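Local structure of amine Dehydrogenase (Pseudomonas putida, 1JMX) at residues 115-118 / 119-122; 124-127 / 128-132; 39-42 / 43-47; 153-156 / 157-161. The protein probably transfers electrons through two covalently bound c-type hemes, as the heme-carrying chain of an amine dehydrogenase. One frame throughout, in Å; residues are numbered along the deposited sequence.

In the fold
The four contacts are short helical segments of one heme-binding region, and together they line the pockets of two hemes c. Interactions 1 and 2 follow each other along helix 116-129, with centres about 14 Å apart, and both touch the heme that H126 ligates. Interaction 4 lies against interaction 1, about 9 Å away between centres, where the W119 indole packs on L156 and A157. Interaction 3, on helix 34-48, supplies M44 to the other heme. It meets interaction 2 where F125 CZ comes within 3.3 Å of R43 NH1, so the ligand-bearing helices of both sites touch between the hemes.

Interaction 1 (115-118 / 119-122); sequences PAKE and WEHL. With HEC (heme c), chain E.
K117 and E120 meet across one turn of helix in a salt bridge. K117 NZ lies 3.0 Å from E120 OE2 and hardly farther from E120 OE1, so the ammonium group is shared by both carboxylate oxygens, each through a weak hydrogen bond. K117 starts with CG anti to its own amide nitrogen (chi1 175°) and then bends at chi2 and chi3, which turns its end back to the glutamate. The bend also serves an apolar contact: K117 CD sits over one face of the H121 imidazole, offset toward the rim, in a CH-pi contact 3.9 Å from the ring centroid. At the edge of that ring, near its plane, E118 OE2 comes 3.9 Å from H121 CD2, while E118 OE1 is held by R26 and Q30. All this happens on the opening turns of helix 116-129, in the cytochrome c-like heme-binding region, with P115 at the N-cap position. Among the backbone bonds, W119 N reaches P115 O at 3.2 Å and E120 N reaches A116 O at 2.9 Å. Apolar contact with heme c falls to two side chains. L122 CD1 presses on the ring methyl CMA at 3.2 Å, and L122 CD2 lies 3.6 Å from heme C2B. W119 CZ3 approaches the methyl CMB at 3.8 Å, and W119 NE1 makes a weak hydrogen bond to Y160 O.

Interaction 2 (124-127 / 128-132); sequences NFHL and GQWPS. With HEC (heme c), chain E.
The axial-ligand site of a bis-histidine heme c takes in the end of helix 116-129, where F125, H126 and W130 form an aromatic cluster over the last turn and a half, W130 just past the helix end. H126 NE2 binds the iron at 2.1 Å, with H104 as the second axial ligand, and H126 ND1 is hydrogen-bonded to L122 O, a second-shell contact that fixes the rotation of the imidazole. W130, the first residue to leave the helix, keeps its amide on it: W130 N donates to H126 O at 2.9 Å. Its CG lies beside the backbone N (chi1 -58°), which turns the indole back toward the heme. One indole face receives the heme methyl CMD, and W130 CH2 comes 3.4 Å from heme C2D; Q129 CG lies over the opposite face. F125 meets the same indole obliquely, F125 CE1 standing 3.7 Å from W130 CZ3 with the planes at 76°. On F125, Q129 CB makes an off-centre CH-pi contact, 4.2 Å from the ring centroid. With an alanine here in place of W130, the heme methyl and F125 would probably lose their shared packing surface, and the acidic side chain of another protein chain that binds W130 NE1 would lose that partner. Beyond the last helical turn, P131 CA approaches L127 O at 3.4 Å in a CA-H...O contact.

Interaction 3 (39-42 / 43-47); sequences MSIA and RMQVM. With HEC (heme c), chain F.
S40 O is gripped by two amides one turn further along helix 34-48: M44 N donates to it at 3.1 Å and R43 N adds a weak bond. The M44 side chain leans on the same carbonyl oxygen, its CG lying 3.2 Å from S40 O. This is the methionine side of a His/Met-ligated heme c, the coordination known from classical c-type cytochromes. M44 SD binds the iron at 2.5 Å, and H16 is the other axial ligand. With CG beside the backbone N (chi1 -61°) and further bends at chi2 and chi3, the M44 chain folds over so that its sulfur meets the metal.

From the position just before M44, R43 reaches out to the heme propionates. Its CG passes 3.1 Å from M39 O, and its guanidinium then spreads between carboxylates. R43 NH1 donates to heme O1D at 2.9 Å and almost straight, at 176°. R43 NH2 reaches heme O2D at 3.1 Å, makes a weak bond to O2A of the same heme, and also bonds to O2A of the second heme, so one nitrogen links the two cofactors. The F125 ring makes a cation-pi contact with this group. A leucine in place of R43 would probably leave propionates of both hemes without their shared positive mate, and F125 without its cation. R43 NH1 also has a weak bond to M47 SD, at 3.6 Å. On another side of the helix Q45 OE1, which accepts a bond from R57, lies 3.3 Å from A42 CA.

Interaction 4 (153-156 / 157-161); sequences VPDL and AKRYP
L156 and Y160 are joined through the backbone on the tight side of this contact, while D155 and R159 make the looser one. The tight side is the buried L156, packed by W119, L96, V109 and a heme c from elsewhere in the structure. Y160 N donates to L156 O at 2.8 Å, and Y160 CB lies 3.5 Å from that carbonyl oxygen. The two side chains themselves only brush, with L156 CD2 4.3 Å from Y160 CD1. One face of the Y160 ring is covered by R159 CB, which stands over its centre.

On the more exposed side of the helix, the contact is held chiefly by charge. D155 OD1 lies 3.6 Å from R159 NE in a salt bridge, but the oxygen is well out of the guanidinium plane and no N-H points at it. The carboxylate and guanidinium planes are only 20° apart. D155 has CG anti to its own amide nitrogen (chi1 -173°), and this swings the carboxylate across the R159 side chain, where D155 OD2 touches R159 CG at 3.8 Å. R159 NH1 turns to D93 instead. K158, an exposed residue, sends its end away from the contact.

The backbone bonds are tighter: R159 N donates to D155 O at 2.9 Å. P154, with no amide hydrogen to give, marks a kink. Such is the closing turn of helix 144-159, which packs against helix 116-129 in the cytochrome c-like region and lends L156 to the heme pocket.

Interaction 1 (115-118 / 119-122)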
# COMPACT_ATOMS: atom_id res chain seq x y z
N PRO A 115 -25.49 -6.56 -1.80
CA PRO A 115 -26.45 -6.18 -2.84
C PRO A 115 -25.91 -4.86 -3.41
O PRO A 115 -25.04 -4.23 -2.80
CB PRO A 115 -27.76 -6.00 -2.07
CG PRO A 115 -27.31 -5.54 -0.73
CD PRO A 115 -26.10 -6.42 -0.46
N ALA A 116 -26.42 -4.44 -4.57
CA ALA A 116 -25.95 -3.21 -5.21
C ALA A 116 -25.90 -1.96 -4.34
O ALA A 116 -24.95 -1.19 -4.43
CB ALA A 116 -26.73 -2.94 -6.48
N LYS A 117 -26.90 -1.76 -3.48
CA LYS A 117 -26.94 -0.57 -2.62
C LYS A 117 -25.82 -0.55 -1.59
O LYS A 117 -25.33 0.52 -1.22
CB LYS A 117 -28.30 -0.43 -1.94
CG LYS A 117 -28.41 0.72 -0.91
CD LYS A 117 -28.08 2.11 -1.51
CE LYS A 117 -29.03 2.51 -2.64
NZ LYS A 117 -28.79 3.90 -3.15
N GLU A 118 -25.42 -1.73 -1.12
CA GLU A 118 -24.35 -1.83 -0.14
C GLU A 118 -22.99 -1.61 -0.83
O GLU A 118 -22.04 -1.18 -0.18
CB GLU A 118 -24.40 -3.18 0.57
CG GLU A 118 -25.68 -3.40 1.36
CD GLU A 118 -25.86 -2.40 2.49
OE1 GLU A 118 -24.92 -2.25 3.28
OE2 GLU A 118 -26.93 -1.78 2.60
N TRP A 119 -22.92 -1.91 -2.12
CA TRP A 119 -21.71 -1.69 -2.90
C TRP A 119 -21.64 -0.20 -3.22
O TRP A 119 -20.55 0.37 -3.30
CB TRP A 119 -21.71 -2.49 -4.22
CG TRP A 119 -21.32 -3.95 -4.10
CD1 TRP A 119 -22.06 -5.03 -4.49
CD2 TRP A 119 -20.09 -4.48 -3.57
NE1 TRP A 119 -21.37 -6.20 -4.25
CE2 TRP A 119 -20.16 -5.89 -3.68
CE3 TRP A 119 -18.93 -3.91 -3.02
CZ2 TRP A 119 -19.13 -6.74 -3.26
CZ3 TRP A 119 -17.90 -4.75 -2.60
CH2 TRP A 119 -18.01 -6.15 -2.72
N GLU A 120 -22.81 0.43 -3.39
CA GLU A 120 -22.89 1.86 -3.67
C GLU A 120 -22.49 2.66 -2.42
O GLU A 120 -21.79 3.67 -2.52
CB GLU A 120 -24.30 2.25 -4.10
CG GLU A 120 -24.40 3.71 -4.52
CD GLU A 120 -25.83 4.23 -4.56
OE1 GLU A 120 -26.12 5.23 -3.87
OE2 GLU A 120 -26.66 3.65 -5.27
N HIS A 121 -22.93 2.21 -1.25
CA HIS A 121 -22.59 2.86 0.02
C HIS A 121 -21.09 2.76 0.23
O HIS A 121 -20.46 3.68 0.75
CB HIS A 121 -23.28 2.19 1.21
CG HIS A 121 -24.72 2.58 1.38
ND1 HIS A 121 -25.19 3.85 1.11
CD2 HIS A 121 -25.78 1.88 1.84
CE1 HIS A 121 -26.47 3.91 1.39
NE2 HIS A 121 -26.86 2.73 1.84
N LEU A 122 -20.52 1.61 -0.16
CA LEU A 122 -19.09 1.38 -0.02
C LEU A 122 -18.29 2.38 -0.85
O LEU A 122 -17.32 2.94 -0.36
CB LEU A 122 -18.72 -0.05 -0.40
CG LEU A 122 -17.23 -0.39 -0.39
CD1 LEU A 122 -17.04 -1.78 0.11
CD2 LEU A 122 -16.67 -0.24 -1.80
FE HEC E . -11.26 -0.29 -0.41
CHA HEC E . -11.49 -1.16 2.81
CHB HEC E . -13.79 -2.42 -1.12
CHC HEC E . -11.17 0.69 -3.65
CHD HEC E . -8.71 1.88 0.34
NA HEC E . -12.37 -1.53 0.61
C1A HEC E . -12.33 -1.78 1.95
C2A HEC E . -13.30 -2.76 2.34
C3A HEC E . -13.94 -3.13 1.23
C4A HEC E . -13.37 -2.35 0.16
CMA HEC E . -15.06 -4.14 1.12
CAA HEC E . -13.54 -3.25 3.75
CBA HEC E . -14.93 -2.73 4.11
CGA HEC E . -15.44 -3.04 5.50
O1A HEC E . -14.76 -3.66 6.29
O2A HEC E . -16.54 -2.63 5.79
NB HEC E . -12.25 -0.76 -2.02
C1B HEC E . -13.29 -1.68 -2.15
C2B HEC E . -13.83 -1.75 -3.47
C3B HEC E . -13.11 -0.85 -4.20
C4B HEC E . -12.12 -0.25 -3.30
CMB HEC E . -14.99 -2.65 -3.94
CAB HEC E . -13.39 -0.57 -5.67
CBB HEC E . -14.11 0.75 -5.97
NC HEC E . -10.16 0.99 -1.44
C1C HEC E . -10.25 1.27 -2.78
C2C HEC E . -9.28 2.24 -3.19
C3C HEC E . -8.58 2.56 -2.10
C4C HEC E . -9.13 1.80 -0.99
CMC HEC E . -9.10 2.77 -4.62
CAC HEC E . -7.35 3.45 -2.14
CBC HEC E . -7.49 4.95 -1.99
ND HEC E . -10.31 0.25 1.22
C1D HEC E . -9.28 1.16 1.38
C2D HEC E . -8.88 1.26 2.79
C3D HEC E . -9.71 0.38 3.45
C4D HEC E . -10.54 -0.21 2.47
CMD HEC E . -7.79 2.17 3.36
CAD HEC E . -9.84 0.01 4.93
CBD HEC E . -8.87 0.61 5.89
CGD HEC E . -7.72 -0.30 6.12
O1D HEC E . -7.43 -1.14 5.24
O2D HEC E . -7.08 -0.20 7.20

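Interaction 2 (124-127 / 128-132)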
# COMPACT_ATOMS: atom_id res chain seq x y z
N ASN A 124 -19.18 5.42 -1.83
CA ASN A 124 -19.31 6.74 -1.21
C ASN A 124 -18.43 6.87 0.02
O ASN A 124 -17.86 7.92 0.26
CB ASN A 124 -20.77 7.02 -0.84
CG ASN A 124 -21.60 7.45 -2.03
OD1 ASN A 124 -21.54 8.60 -2.45
ND2 ASN A 124 -22.35 6.52 -2.60
N PHE A 125 -18.31 5.79 0.79
CA PHE A 125 -17.46 5.79 1.97
C PHE A 125 -16.00 6.00 1.60
O PHE A 125 -15.28 6.70 2.30
CB PHE A 125 -17.60 4.48 2.76
CG PHE A 125 -16.43 4.21 3.70
CD1 PHE A 125 -15.46 3.27 3.37
CD2 PHE A 125 -16.28 4.94 4.87
CE1 PHE A 125 -14.36 3.07 4.19
CE2 PHE A 125 -15.18 4.75 5.70
CZ PHE A 125 -14.22 3.81 5.35
N HIS A 126 -15.54 5.35 0.54
CA HIS A 126 -14.16 5.48 0.11
C HIS A 126 -13.79 6.91 -0.25
O HIS A 126 -12.86 7.47 0.32
CB HIS A 126 -13.87 4.55 -1.07
CG HIS A 126 -13.63 3.13 -0.67
ND1 HIS A 126 -14.62 2.23 -0.36
CD2 HIS A 126 -12.46 2.48 -0.46
CE1 HIS A 126 -14.05 1.10 0.01
NE2 HIS A 126 -12.74 1.20 -0.03
N LEU A 127 -14.53 7.49 -1.20
CA LEU A 127 -14.27 8.86 -1.63
C LEU A 127 -14.55 9.85 -0.50
O LEU A 127 -13.96 10.92 -0.46
CB LEU A 127 -15.14 9.20 -2.85
CG LEU A 127 -14.52 10.04 -3.98
CD1 LEU A 127 -15.63 10.62 -4.81
CD2 LEU A 127 -13.63 11.15 -3.46
N GLY A 128 -15.43 9.47 0.43
CA GLY A 128 -15.75 10.34 1.55
C GLY A 128 -14.69 10.35 2.63
O GLY A 128 -14.33 11.40 3.15
N GLN A 129 -14.18 9.16 2.96
CA GLN A 129 -13.15 8.98 3.98
C GLN A 129 -11.76 9.41 3.47
O GLN A 129 -10.95 9.92 4.24
CB GLN A 129 -13.12 7.52 4.44
CG GLN A 129 -12.28 7.27 5.69
CD GLN A 129 -12.86 7.94 6.92
OE1 GLN A 129 -14.04 8.30 6.95
NE2 GLN A 129 -12.04 8.12 7.95
N TRP A 130 -11.51 9.19 2.18
CA TRP A 130 -10.24 9.56 1.57
C TRP A 130 -10.52 10.42 0.34
O TRP A 130 -10.55 9.91 -0.78
CB TRP A 130 -9.44 8.31 1.18
CG TRP A 130 -9.16 7.44 2.35
CD1 TRP A 130 -8.36 7.73 3.40
CD2 TRP A 130 -9.80 6.20 2.66
NE1 TRP A 130 -8.46 6.75 4.36
CE2 TRP A 130 -9.35 5.80 3.93
CE3 TRP A 130 -10.73 5.39 1.99
CZ2 TRP A 130 -9.79 4.63 4.56
CZ3 TRP A 130 -11.17 4.22 2.61
CH2 TRP A 130 -10.70 3.86 3.88
N PRO A 131 -10.74 11.73 0.54
CA PRO A 131 -11.02 12.69 -0.54
C PRO A 131 -10.00 12.70 -1.68
O PRO A 131 -10.35 12.98 -2.82
CB PRO A 131 -11.07 14.03 0.19
CG PRO A 131 -11.57 13.65 1.54
CD PRO A 131 -10.75 12.42 1.84
N SER A 132 -8.75 12.38 -1.38
CA SER A 132 -7.70 12.38 -2.40
C SER A 132 -7.78 11.19 -3.36
O SER A 132 -7.06 11.14 -4.35
CB SER A 132 -6.32 12.36 -1.74
OG SER A 132 -6.12 11.13 -1.08
FE HEC E . -11.26 -0.29 -0.41
CHA HEC E . -11.49 -1.16 2.81
CHB HEC E . -13.79 -2.42 -1.12
CHC HEC E . -11.17 0.69 -3.65
CHD HEC E . -8.71 1.88 0.34
NA HEC E . -12.37 -1.53 0.61
C1A HEC E . -12.33 -1.78 1.95
C2A HEC E . -13.30 -2.76 2.34
C3A HEC E . -13.94 -3.13 1.23
C4A HEC E . -13.37 -2.35 0.16
CMA HEC E . -15.06 -4.14 1.12
CAA HEC E . -13.54 -3.25 3.75
CBA HEC E . -14.93 -2.73 4.11
CGA HEC E . -15.44 -3.04 5.50
O1A HEC E . -14.76 -3.66 6.29
O2A HEC E . -16.54 -2.63 5.79
NB HEC E . -12.25 -0.76 -2.02
C1B HEC E . -13.29 -1.68 -2.15
C2B HEC E . -13.83 -1.75 -3.47
C3B HEC E . -13.11 -0.85 -4.20
C4B HEC E . -12.12 -0.25 -3.30
CMB HEC E . -14.99 -2.65 -3.94
CAB HEC E . -13.39 -0.57 -5.67
CBB HEC E . -14.11 0.75 -5.97
NC HEC E . -10.16 0.99 -1.44
C1C HEC E . -10.25 1.27 -2.78
C2C HEC E . -9.28 2.24 -3.19
C3C HEC E . -8.58 2.56 -2.10
C4C HEC E . -9.13 1.80 -0.99
CMC HEC E . -9.10 2.77 -4.62
CAC HEC E . -7.35 3.45 -2.14
CBC HEC E . -7.49 4.95 -1.99
ND HEC E . -10.31 0.25 1.22
C1D HEC E . -9.28 1.16 1.38
C2D HEC E . -8.88 1.26 2.79
C3D HEC E . -9.71 0.38 3.45
C4D HEC E . -10.54 -0.21 2.47
CMD HEC E . -7.79 2.17 3.36
CAD HEC E . -9.84 0.01 4.93
CBD HEC E . -8.87 0.61 5.89
CGD HEC E . -7.72 -0.30 6.12
O1D HEC E . -7.43 -1.14 5.24
O2D HEC E . -7.08 -0.20 7.20

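Interaction 3 (39-42 / 43-47)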
# COMPACT_ATOMS: atom_id res chain seq x y z
N MET A 39 -12.52 -6.72 10.68
CA MET A 39 -12.05 -5.49 10.05
C MET A 39 -13.10 -4.38 10.04
O MET A 39 -12.77 -3.22 10.19
CB MET A 39 -11.57 -5.76 8.63
CG MET A 39 -10.12 -6.22 8.56
SD MET A 39 -9.52 -6.42 6.87
CE MET A 39 -9.46 -4.69 6.32
N SER A 40 -14.37 -4.75 9.87
CA SER A 40 -15.46 -3.77 9.88
C SER A 40 -15.64 -3.17 11.27
O SER A 40 -15.79 -1.96 11.41
CB SER A 40 -16.76 -4.40 9.42
OG SER A 40 -16.70 -4.71 8.06
N ILE A 41 -15.62 -4.04 12.28
CA ILE A 41 -15.78 -3.61 13.66
C ILE A 41 -14.59 -2.76 14.11
O ILE A 41 -14.76 -1.77 14.81
CB ILE A 41 -15.97 -4.82 14.60
CG1 ILE A 41 -17.26 -5.55 14.21
CG2 ILE A 41 -16.02 -4.35 16.04
CD1 ILE A 41 -17.45 -6.90 14.87
N ALA A 42 -13.39 -3.14 13.67
CA ALA A 42 -12.19 -2.39 13.98
C ALA A 42 -12.27 -1.00 13.36
O ALA A 42 -11.76 -0.04 13.92
CB ALA A 42 -10.97 -3.12 13.47
N ARG A 43 -12.91 -0.90 12.19
CA ARG A 43 -13.07 0.40 11.53
C ARG A 43 -14.00 1.26 12.36
O ARG A 43 -13.83 2.47 12.44
CB ARG A 43 -13.62 0.26 10.11
CG ARG A 43 -12.64 -0.32 9.11
CD ARG A 43 -12.93 0.11 7.68
NE ARG A 43 -14.25 -0.28 7.19
CZ ARG A 43 -15.32 0.50 7.24
NH1 ARG A 43 -15.23 1.72 7.76
NH2 ARG A 43 -16.46 0.10 6.72
N MET A 44 -15.00 0.63 12.97
CA MET A 44 -15.95 1.34 13.80
C MET A 44 -15.26 1.99 15.00
O MET A 44 -15.62 3.09 15.41
CB MET A 44 -17.05 0.39 14.29
CG MET A 44 -17.86 -0.22 13.19
SD MET A 44 -18.58 1.00 12.10
CE MET A 44 -17.75 0.61 10.49
N GLN A 45 -14.24 1.31 15.52
CA GLN A 45 -13.49 1.80 16.67
C GLN A 45 -12.54 2.92 16.31
O GLN A 45 -12.49 3.95 16.97
CB GLN A 45 -12.69 0.68 17.30
CG GLN A 45 -13.50 -0.48 17.81
CD GLN A 45 -12.63 -1.67 18.07
OE1 GLN A 45 -12.54 -2.57 17.24
NE2 GLN A 45 -11.93 -1.65 19.19
N VAL A 46 -11.77 2.69 15.26
CA VAL A 46 -10.77 3.64 14.78
C VAL A 46 -11.38 4.90 14.15
O VAL A 46 -10.98 6.02 14.47
CB VAL A 46 -9.79 2.93 13.80
CG1 VAL A 46 -9.04 3.91 12.95
CG2 VAL A 46 -8.82 2.07 14.59
N MET A 47 -12.37 4.71 13.29
CA MET A 47 -13.01 5.81 12.58
C MET A 47 -14.19 6.46 13.26
O MET A 47 -14.30 7.68 13.26
CB MET A 47 -13.47 5.34 11.19
CG MET A 47 -12.35 4.86 10.30
SD MET A 47 -12.90 4.29 8.68
CE MET A 47 -11.31 3.74 8.00
FE HEC F . -21.02 0.79 11.95
CHA HEC F . -20.83 1.35 8.63
CHB HEC F . -20.95 -2.55 11.39
CHC HEC F . -21.24 0.22 15.31
CHD HEC F . -21.11 4.17 12.52
NA HEC F . -20.91 -0.35 10.36
C1A HEC F . -20.84 0.04 9.04
C2A HEC F . -20.77 -1.12 8.16
C3A HEC F . -20.81 -2.20 8.94
C4A HEC F . -20.89 -1.73 10.30
CMA HEC F . -20.77 -3.65 8.48
CAA HEC F . -20.69 -1.07 6.65
CBA HEC F . -19.24 -1.21 6.23
CGA HEC F . -19.05 -1.17 4.73
O1A HEC F . -20.03 -1.03 3.98
O2A HEC F . -17.88 -1.28 4.29
NB HEC F . -21.07 -0.80 13.10
C1B HEC F . -21.03 -2.14 12.71
C2B HEC F . -21.11 -3.06 13.80
C3B HEC F . -21.20 -2.27 14.91
C4B HEC F . -21.17 -0.88 14.48
CMB HEC F . -21.09 -4.60 13.70
CAB HEC F . -21.33 -2.83 16.31
CBB HEC F . -20.06 -3.23 17.07
NC HEC F . -21.14 1.95 13.56
C1C HEC F . -21.22 1.54 14.89
C2C HEC F . -21.30 2.67 15.79
C3C HEC F . -21.28 3.77 15.02
C4C HEC F . -21.17 3.32 13.63
CMC HEC F . -21.40 2.59 17.31
CAC HEC F . -21.59 5.16 15.54
CBC HEC F . -20.52 6.05 16.15
ND HEC F . -20.97 2.43 10.82
C1D HEC F . -21.01 3.75 11.19
C2D HEC F . -20.95 4.65 10.04
C3D HEC F . -20.87 3.82 8.96
C4D HEC F . -20.89 2.48 9.45
CMD HEC F . -20.97 6.18 10.05
CAD HEC F . -20.78 4.19 7.48
CBD HEC F . -19.39 4.49 6.95
CGD HEC F . -18.42 3.35 7.14
O1D HEC F . -17.54 3.44 7.99
O2D HEC F . -18.53 2.34 6.42

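Interaction 4 (153-156 / 157-161)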
# COMPACT_ATOMS: atom_id res chain seq x y z
N VAL A 153 -20.28 -0.58 -9.55
CA VAL A 153 -21.27 -1.04 -8.58
C VAL A 153 -22.14 -2.18 -9.13
O VAL A 153 -22.31 -3.20 -8.46
CB VAL A 153 -22.13 0.13 -8.02
CG1 VAL A 153 -23.30 -0.41 -7.21
CG2 VAL A 153 -21.27 1.03 -7.15
N PRO A 154 -22.71 -2.03 -10.34
CA PRO A 154 -23.55 -3.06 -10.95
C PRO A 154 -22.79 -4.36 -11.27
O PRO A 154 -23.38 -5.44 -11.27
CB PRO A 154 -24.03 -2.39 -12.24
CG PRO A 154 -24.04 -0.96 -11.88
CD PRO A 154 -22.75 -0.80 -11.16
N ASP A 155 -21.50 -4.24 -11.57
CA ASP A 155 -20.67 -5.40 -11.87
C ASP A 155 -20.38 -6.14 -10.56
O ASP A 155 -20.51 -7.36 -10.49
CB ASP A 155 -19.36 -4.96 -12.55
CG ASP A 155 -18.51 -6.13 -13.04
OD1 ASP A 155 -17.30 -6.20 -12.70
OD2 ASP A 155 -19.05 -6.99 -13.78
N LEU A 156 -20.03 -5.38 -9.53
CA LEU A 156 -19.73 -5.94 -8.21
C LEU A 156 -20.95 -6.67 -7.66
O LEU A 156 -20.81 -7.70 -7.01
CB LEU A 156 -19.33 -4.83 -7.23
CG LEU A 156 -17.98 -4.10 -7.32
CD1 LEU A 156 -17.97 -2.93 -6.37
CD2 LEU A 156 -16.86 -5.06 -6.98
N ALA A 157 -22.14 -6.13 -7.93
CA ALA A 157 -23.38 -6.72 -7.46
C ALA A 157 -23.71 -8.02 -8.19
O ALA A 157 -24.30 -8.93 -7.62
CB ALA A 157 -24.52 -5.73 -7.60
N LYS A 158 -23.35 -8.09 -9.46
CA LYS A 158 -23.62 -9.29 -10.25
C LYS A 158 -22.61 -10.41 -9.93
O LYS A 158 -22.96 -11.59 -9.83
CB LYS A 158 -23.59 -8.95 -11.74
CG LYS A 158 -23.90 -10.12 -12.65
CD LYS A 158 -24.00 -9.70 -14.11
CE LYS A 158 -25.34 -9.02 -14.40
NZ LYS A 158 -25.56 -8.81 -15.88
N ARG A 159 -21.35 -10.02 -9.75
CA ARG A 159 -20.28 -10.96 -9.45
C ARG A 159 -20.30 -11.44 -8.00
O ARG A 159 -20.07 -12.62 -7.73
CB ARG A 159 -18.91 -10.34 -9.77
CG ARG A 159 -18.78 -9.78 -11.18
CD ARG A 159 -17.33 -9.74 -11.69
NE ARG A 159 -16.39 -9.06 -10.79
CZ ARG A 159 -15.06 -9.23 -10.85
NH1 ARG A 159 -14.52 -10.05 -11.74
NH2 ARG A 159 -14.26 -8.62 -9.98
N TYR A 160 -20.59 -10.52 -7.08
CA TYR A 160 -20.61 -10.84 -5.65
C TYR A 160 -21.89 -10.40 -4.97
O TYR A 160 -21.86 -9.51 -4.12
CB TYR A 160 -19.43 -10.16 -4.96
CG TYR A 160 -18.11 -10.31 -5.66
CD1 TYR A 160 -17.37 -9.18 -6.02
CD2 TYR A 160 -17.58 -11.57 -5.96
CE1 TYR A 160 -16.14 -9.31 -6.66
CE2 TYR A 160 -16.35 -11.71 -6.59
CZ TYR A 160 -15.63 -10.58 -6.94
OH TYR A 160 -14.39 -10.69 -7.54
N PRO A 161 -23.03 -11.05 -5.29
CA PRO A 161 -24.35 -10.75 -4.73
C PRO A 161 -24.58 -11.28 -3.33
O PRO A 161 -24.01 -12.29 -2.94
CB PRO A 161 -25.29 -11.43 -5.72
CG PRO A 161 -24.53 -12.66 -6.06
CD PRO A 161 -23.12 -12.14 -6.27